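Local coordinates for protein mediator of RNA polymerase II transcription subunit 6 (Schizosaccharomyces pombe, PDB 4H61) that serves as a subunit of Mediator, the coactivator complex that conveys signals from gene-specific regulators to the RNA polymerase II transcription machinery, at residues 74-79 with 83-88; 102-107 with 115-120. One frame throughout, in Å; residues are numbered along the deposited sequence.

Contact 1 of 2, residues 74-79 with 83-88; sequences VIIHER and LWVIQK
Backbone hydrogen bonds pair V74 with Q87, H77 with V85 and R79 with L83, the register shifting by one residue between I75 and H77. V74 O accepts a nearly straight bond from Q87 N at 2.8 Å, and V74 N returns one to Q87 O. At the turn end, R79 N gives its hydrogen to L83 O at 2.9 Å. Midway, V85 O takes I76 N at 2.9 Å, whereas H77 N reaches the same oxygen only weakly; V85 N in turn binds H77 O at 3.0 Å.

Apolar contacts follow the two faces of the sheet, where beta-branched V74, I75, V85 and I86 suit extended backbone. On the face of V74, H77 and R79, L83 holds CG between its backbone N and carbonyl carbon (chi1 73°); CD1 thereby lies in the H77 ring plane, 3.6 Å from H77 CD2, and meets R79 CB, the L83 and R79 side chains lying side by side. On the other face, E78 lays its aliphatic CG against W84 CD1. There I75 and I86 face helix 28-33, and W84 NE1 bonds to T25 OG1.

I76 is the extra residue: its CG1 meets V85 CG1 at 3.8 Å, and its CD1 reaches Q87 CB and OE1, while Q87 NE2 bonds to Q89.

H77 NE2 lies over the centre of the R79 guanidinium. With I76 and H77 both opposite V85, this is an antiparallel beta hairpin carrying a classic beta bulge.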
loop_
_atom_site.group_PDB
_atom_site.type_symbol
_atom_site.label_atom_id
_atom_site.label_comp_id
_atom_site.label_asym_id
_atom_site.label_seq_id
_atom_site.Cartn_x
_atom_site.Cartn_y
_atom_site.Cartn_z
ATOM N N VAL A 74 0.628 -0.025 1.353
ATOM C CA VAL A 74 0.527 1.045 2.329
ATOM C C VAL A 74 0.150 2.349 1.652
ATOM O O VAL A 74 0.398 2.543 0.456
ATOM C CB VAL A 74 1.845 1.238 3.123
ATOM C CG1 VAL A 74 2.269 -0.064 3.783
ATOM C CG2 VAL A 74 2.950 1.760 2.212
ATOM N N ILE A 75 -0.464 3.235 2.425
ATOM C CA ILE A 75 -0.778 4.574 1.960
ATOM C C ILE A 75 0.420 5.466 2.235
ATOM O O ILE A 75 0.921 5.514 3.363
ATOM C CB ILE A 75 -2.009 5.114 2.689
ATOM C CG1 ILE A 75 -3.198 4.174 2.457
ATOM C CG2 ILE A 75 -2.312 6.539 2.241
ATOM C CD1 ILE A 75 -4.366 4.427 3.370
ATOM N N ILE A 76 0.897 6.157 1.205
ATOM C CA ILE A 76 2.083 7.000 1.359
ATOM C C ILE A 76 1.809 8.462 1.025
ATOM O O ILE A 76 2.711 9.291 1.090
ATOM C CB ILE A 76 3.251 6.505 0.494
ATOM C CG1 ILE A 76 2.931 6.716 -0.996
ATOM C CG2 ILE A 76 3.558 5.052 0.810
ATOM C CD1 ILE A 76 3.978 6.160 -1.931
ATOM N N HIS A 77 0.570 8.768 0.653
ATOM C CA HIS A 77 0.172 10.150 0.437
ATOM C C HIS A 77 -1.334 10.339 0.582
ATOM O O HIS A 77 -2.117 9.539 0.079
ATOM C CB HIS A 77 0.638 10.656 -0.925
ATOM C CG HIS A 77 0.520 12.140 -1.076
ATOM N ND1 HIS A 77 1.475 13.015 -0.601
ATOM C CD2 HIS A 77 -0.457 12.908 -1.618
ATOM C CE1 HIS A 77 1.099 14.254 -0.861
ATOM N NE2 HIS A 77 -0.069 14.217 -1.478
ATOM N N GLU A 78 -1.734 11.407 1.269
ATOM C CA GLU A 78 -3.143 11.659 1.544
ATOM C C GLU A 78 -3.544 13.072 1.168
ATOM O O GLU A 78 -3.001 14.039 1.698
ATOM C CB GLU A 78 -3.451 11.430 3.023
ATOM C CG GLU A 78 -3.045 10.060 3.526
ATOM C CD GLU A 78 -3.219 9.917 5.021
ATOM O OE1 GLU A 78 -3.914 10.771 5.620
ATOM O OE2 GLU A 78 -2.656 8.952 5.592
ATOM N N ARG A 79 -4.494 13.186 0.246
ATOM C CA ARG A 79 -5.105 14.475 -0.065
ATOM C C ARG A 79 -6.613 14.341 -0.194
ATOM O O ARG A 79 -7.161 14.504 -1.288
ATOM C CB ARG A 79 -4.523 15.061 -1.351
ATOM C CG ARG A 79 -3.065 15.471 -1.237
ATOM C CD ARG A 79 -2.876 16.683 -0.317
ATOM N NE ARG A 79 -1.597 17.357 -0.555
ATOM C CZ ARG A 79 -0.519 17.234 0.215
ATOM N NH1 ARG A 79 -0.555 16.469 1.300
ATOM N NH2 ARG A 79 0.596 17.884 -0.096
ATOM N N LEU A 83 -7.463 12.560 -3.779
ATOM C CA LEU A 83 -6.486 11.514 -4.028
ATOM C C LEU A 83 -5.838 10.867 -2.813
ATOM O O LEU A 83 -5.723 11.463 -1.744
ATOM C CB LEU A 83 -5.427 11.930 -5.067
ATOM C CG LEU A 83 -4.289 12.933 -4.856
ATOM C CD1 LEU A 83 -3.344 12.558 -3.738
ATOM C CD2 LEU A 83 -3.502 13.020 -6.144
ATOM N N TRP A 84 -5.422 9.621 -3.018
ATOM C CA TRP A 84 -4.548 8.918 -2.101
ATOM C C TRP A 84 -3.575 8.161 -2.979
ATOM O O TRP A 84 -3.923 7.767 -4.093
ATOM C CB TRP A 84 -5.334 7.942 -1.238
ATOM C CG TRP A 84 -6.234 8.601 -0.259
ATOM C CD1 TRP A 84 -5.959 8.884 1.049
ATOM C CD2 TRP A 84 -7.565 9.068 -0.500
ATOM N NE1 TRP A 84 -7.041 9.496 1.638
ATOM C CE2 TRP A 84 -8.038 9.623 0.707
ATOM C CE3 TRP A 84 -8.403 9.074 -1.621
ATOM C CZ2 TRP A 84 -9.311 10.174 0.825
ATOM C CZ3 TRP A 84 -9.664 9.620 -1.502
ATOM C CH2 TRP A 84 -10.108 10.162 -0.288
ATOM N N VAL A 85 -2.354 7.975 -2.492
ATOM C CA VAL A 85 -1.348 7.232 -3.238
ATOM C C VAL A 85 -0.908 6.008 -2.457
ATOM O O VAL A 85 -0.545 6.103 -1.278
ATOM C CB VAL A 85 -0.127 8.098 -3.564
ATOM C CG1 VAL A 85 0.953 7.258 -4.249
ATOM C CG2 VAL A 85 -0.535 9.272 -4.434
ATOM N N ILE A 86 -0.937 4.859 -3.127
ATOM C CA ILE A 86 -0.681 3.575 -2.488
ATOM C C ILE A 86 0.567 2.944 -3.063
ATOM O O ILE A 86 0.807 3.034 -4.265
ATOM C CB ILE A 86 -1.872 2.625 -2.697
ATOM C CG1 ILE A 86 -3.122 3.203 -2.030
ATOM C CG2 ILE A 86 -1.570 1.240 -2.161
ATOM C CD1 ILE A 86 -4.367 2.423 -2.312
ATOM N N GLN A 87 1.366 2.316 -2.207
ATOM C CA GLN A 87 2.594 1.669 -2.644
ATOM C C GLN A 87 2.598 0.181 -2.331
ATOM O O GLN A 87 2.343 -0.227 -1.194
ATOM C CB GLN A 87 3.789 2.328 -1.971
ATOM C CG GLN A 87 5.056 1.509 -2.012
ATOM C CD GLN A 87 6.242 2.273 -1.462
ATOM O OE1 GLN A 87 6.513 3.397 -1.890
ATOM N NE2 GLN A 87 6.951 1.676 -0.501
ATOM N N LYS A 88 2.874 -0.625 -3.353
ATOM C CA LYS A 88 3.122 -2.051 -3.175
ATOM C C LYS A 88 4.596 -2.196 -2.854
ATOM O O LYS A 88 5.441 -1.627 -3.546
ATOM C CB LYS A 88 2.756 -2.827 -4.449
ATOM C CG LYS A 88 3.206 -4.296 -4.505
ATOM C CD LYS A 88 2.149 -5.124 -5.243
ATOM C CE LYS A 88 2.707 -6.142 -6.232
ATOM N NZ LYS A 88 2.871 -5.585 -7.606
#

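Contact 2 of 2, residues 102-107 with 115-120; sequences VYFVCN and NAYTLL
F104 points the edge of its ring at the face of Y117, a T-shaped pair with centroids 5.3 Å apart and planes at 81°. The leading atom is F104 CZ, which sits over the centre of the tyrosine ring and comes within 4.0 Å of Y117 CZ. Both rings have CG anti to the carbonyl carbon (chi1 -68° for F104, -71° for Y117). In Y117 this carries the ring off the helix toward the strand, where its face meets the end of the phenylalanine.

V102 works closer to the helix backbone, its side chain lying across that of Y117. Its CG2 is 4.1 Å from Y117 CB, while CG1, whose exact placing is doubtful, packs beside T118. Valine and threonine, both branched at CB and compact, run alongside each other but point opposite ways, which lets strand and helix come close here: V102 CA and T118 CA are 5.9 Å apart.

V85 of the neighbouring strand and A113, just ahead of the helix, also touch both V102 and F104, extending the same apolar surface. The contact is therefore mainly dispersion between methyl groups and rings, supplemented by the weak electrostatic attraction of aromatic C-H edges for a pi face. T118 brings the polar OG1 into a buried place, whereas Y117 is exposed overall, yet offers one ring face to F104.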
loop_
_atom_site.group_PDB
_atom_site.type_symbol
_atom_site.label_atom_id
_atom_site.label_comp_id
_atom_site.label_asym_id
_atom_site.label_seq_id
_atom_site.Cartn_x
_atom_site.Cartn_y
_atom_site.Cartn_z
ATOM N N VAL A 102 3.709 1.748 -7.595
ATOM C CA VAL A 102 2.809 2.677 -6.912
ATOM C C VAL A 102 1.561 3.001 -7.735
ATOM O O VAL A 102 1.600 3.019 -8.965
ATOM C CB VAL A 102 3.524 3.962 -6.370
ATOM C CG1 VAL A 102 5.020 3.928 -6.648
ATOM C CG2 VAL A 102 2.893 5.227 -6.911
ATOM N N TYR A 103 0.448 3.225 -7.044
ATOM C CA TYR A 103 -0.840 3.384 -7.702
ATOM C C TYR A 103 -1.476 4.688 -7.263
ATOM O O TYR A 103 -1.255 5.149 -6.143
ATOM C CB TYR A 103 -1.784 2.227 -7.333
ATOM C CG TYR A 103 -1.138 0.856 -7.354
ATOM C CD1 TYR A 103 -0.278 0.459 -6.335
ATOM C CD2 TYR A 103 -1.403 -0.049 -8.386
ATOM C CE1 TYR A 103 0.315 -0.781 -6.346
ATOM C CE2 TYR A 103 -0.812 -1.300 -8.402
ATOM C CZ TYR A 103 0.045 -1.658 -7.373
ATOM O OH TYR A 103 0.648 -2.892 -7.359
ATOM N N PHE A 104 -2.278 5.274 -8.144
ATOM C CA PHE A 104 -3.057 6.453 -7.793
ATOM C C PHE A 104 -4.522 6.100 -7.595
ATOM O O PHE A 104 -5.088 5.301 -8.338
ATOM C CB PHE A 104 -2.921 7.528 -8.867
ATOM C CG PHE A 104 -1.550 8.131 -8.939
ATOM C CD1 PHE A 104 -0.680 8.034 -7.862
ATOM C CD2 PHE A 104 -1.127 8.799 -10.079
ATOM C CE1 PHE A 104 0.583 8.587 -7.921
ATOM C CE2 PHE A 104 0.137 9.359 -10.146
ATOM C CZ PHE A 104 0.991 9.250 -9.068
ATOM N N VAL A 105 -5.121 6.681 -6.566
ATOM C CA VAL A 105 -6.559 6.618 -6.391
ATOM C C VAL A 105 -7.056 8.045 -6.551
ATOM O O VAL A 105 -7.181 8.794 -5.580
ATOM C CB VAL A 105 -6.955 6.046 -5.014
ATOM C CG1 VAL A 105 -8.450 5.792 -4.958
ATOM C CG2 VAL A 105 -6.202 4.755 -4.742
ATOM N N CYS A 106 -7.306 8.421 -7.799
ATOM C CA CYS A 106 -7.674 9.786 -8.128
ATOM C C CYS A 106 -9.130 9.838 -8.570
ATOM O O CYS A 106 -9.497 9.231 -9.577
ATOM C CB CYS A 106 -6.763 10.303 -9.240
ATOM S SG CYS A 106 -6.817 12.075 -9.478
ATOM N N ASN A 107 -9.953 10.559 -7.814
ATOM C CA ASN A 107 -11.390 10.638 -8.083
ATOM C C ASN A 107 -12.042 9.271 -8.213
ATOM O O ASN A 107 -12.822 9.043 -9.132
ATOM C CB ASN A 107 -11.671 11.464 -9.341
ATOM C CG ASN A 107 -11.389 12.934 -9.145
ATOM O OD1 ASN A 107 -10.306 13.417 -9.479
ATOM N ND2 ASN A 107 -12.362 13.658 -8.598
ATOM N N ASN A 115 6.353 4.660 -13.793
ATOM C CA ASN A 115 7.400 3.938 -13.094
ATOM C C ASN A 115 8.308 4.872 -12.290
ATOM O O ASN A 115 8.857 4.488 -11.250
ATOM C CB ASN A 115 8.207 3.092 -14.081
ATOM C CG ASN A 115 9.377 2.398 -13.426
ATOM O OD1 ASN A 115 9.213 1.381 -12.752
ATOM N ND2 ASN A 115 10.571 2.952 -13.612
ATOM N N ALA A 116 8.432 6.109 -12.763
ATOM C CA ALA A 116 9.311 7.092 -12.139
ATOM C C ALA A 116 9.007 7.287 -10.660
ATOM O O ALA A 116 9.917 7.523 -9.858
ATOM C CB ALA A 116 9.227 8.418 -12.871
ATOM N N TYR A 117 7.731 7.193 -10.300
ATOM C CA TYR A 117 7.336 7.338 -8.901
ATOM C C TYR A 117 7.923 6.232 -8.030
ATOM O O TYR A 117 8.422 6.498 -6.934
ATOM C CB TYR A 117 5.813 7.428 -8.760
ATOM C CG TYR A 117 5.281 8.743 -9.277
ATOM C CD1 TYR A 117 4.964 8.907 -10.624
ATOM C CD2 TYR A 117 5.134 9.834 -8.428
ATOM C CE1 TYR A 117 4.495 10.116 -11.102
ATOM C CE2 TYR A 117 4.668 11.046 -8.896
ATOM C CZ TYR A 117 4.351 11.182 -10.232
ATOM O OH TYR A 117 3.889 12.391 -10.696
ATOM N N THR A 118 7.881 4.999 -8.528
ATOM C CA THR A 118 8.537 3.895 -7.844
ATOM C C THR A 118 10.039 4.175 -7.728
ATOM O O THR A 118 10.631 3.999 -6.657
ATOM C CB THR A 118 8.282 2.542 -8.548
ATOM O OG1 THR A 118 6.874 2.276 -8.589
ATOM C CG2 THR A 118 8.968 1.411 -7.800
ATOM N N LEU A 119 10.642 4.644 -8.822
ATOM C CA LEU A 119 12.063 4.997 -8.822
ATOM C C LEU A 119 12.392 6.024 -7.743
ATOM O O LEU A 119 13.385 5.890 -7.024
ATOM C CB LEU A 119 12.505 5.506 -10.196
ATOM C CG LEU A 119 12.619 4.418 -11.269
ATOM C CD1 LEU A 119 13.067 4.993 -12.608
ATOM C CD2 LEU A 119 13.563 3.303 -10.814
ATOM N N LEU A 120 11.545 7.039 -7.622
ATOM C CA LEU A 120 11.744 8.077 -6.619
ATOM C C LEU A 120 11.658 7.494 -5.222
ATOM O O LEU A 120 12.488 7.805 -4.353
ATOM C CB LEU A 120 10.718 9.193 -6.795
ATOM C CG LEU A 120 11.024 10.054 -8.025
ATOM C CD1 LEU A 120 10.011 11.184 -8.200
ATOM C CD2 LEU A 120 12.456 10.581 -7.953
#

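Overall arrangement
The two contacts follow one another along the chain, contact 1 closing before contact 2 opens, and their centres lie 9 Å apart. Both belong to a four-stranded antiparallel sheet whose strands are ordered as in the sequence, 70-79, 83-91, 97-106 and 109-112. Contact 1 is the first hairpin; contact 2 joins the third strand to helix 115-135. Strands 83-91 and 97-106 are neighbours, so backbone pairing of W84 with V105 and of I86 with Y103 links the contacts directly. Helix 28-33 packs on the face of I75 and I86, while the start of helix 115-135 packs at V102 and F104, next to V85 on the other face.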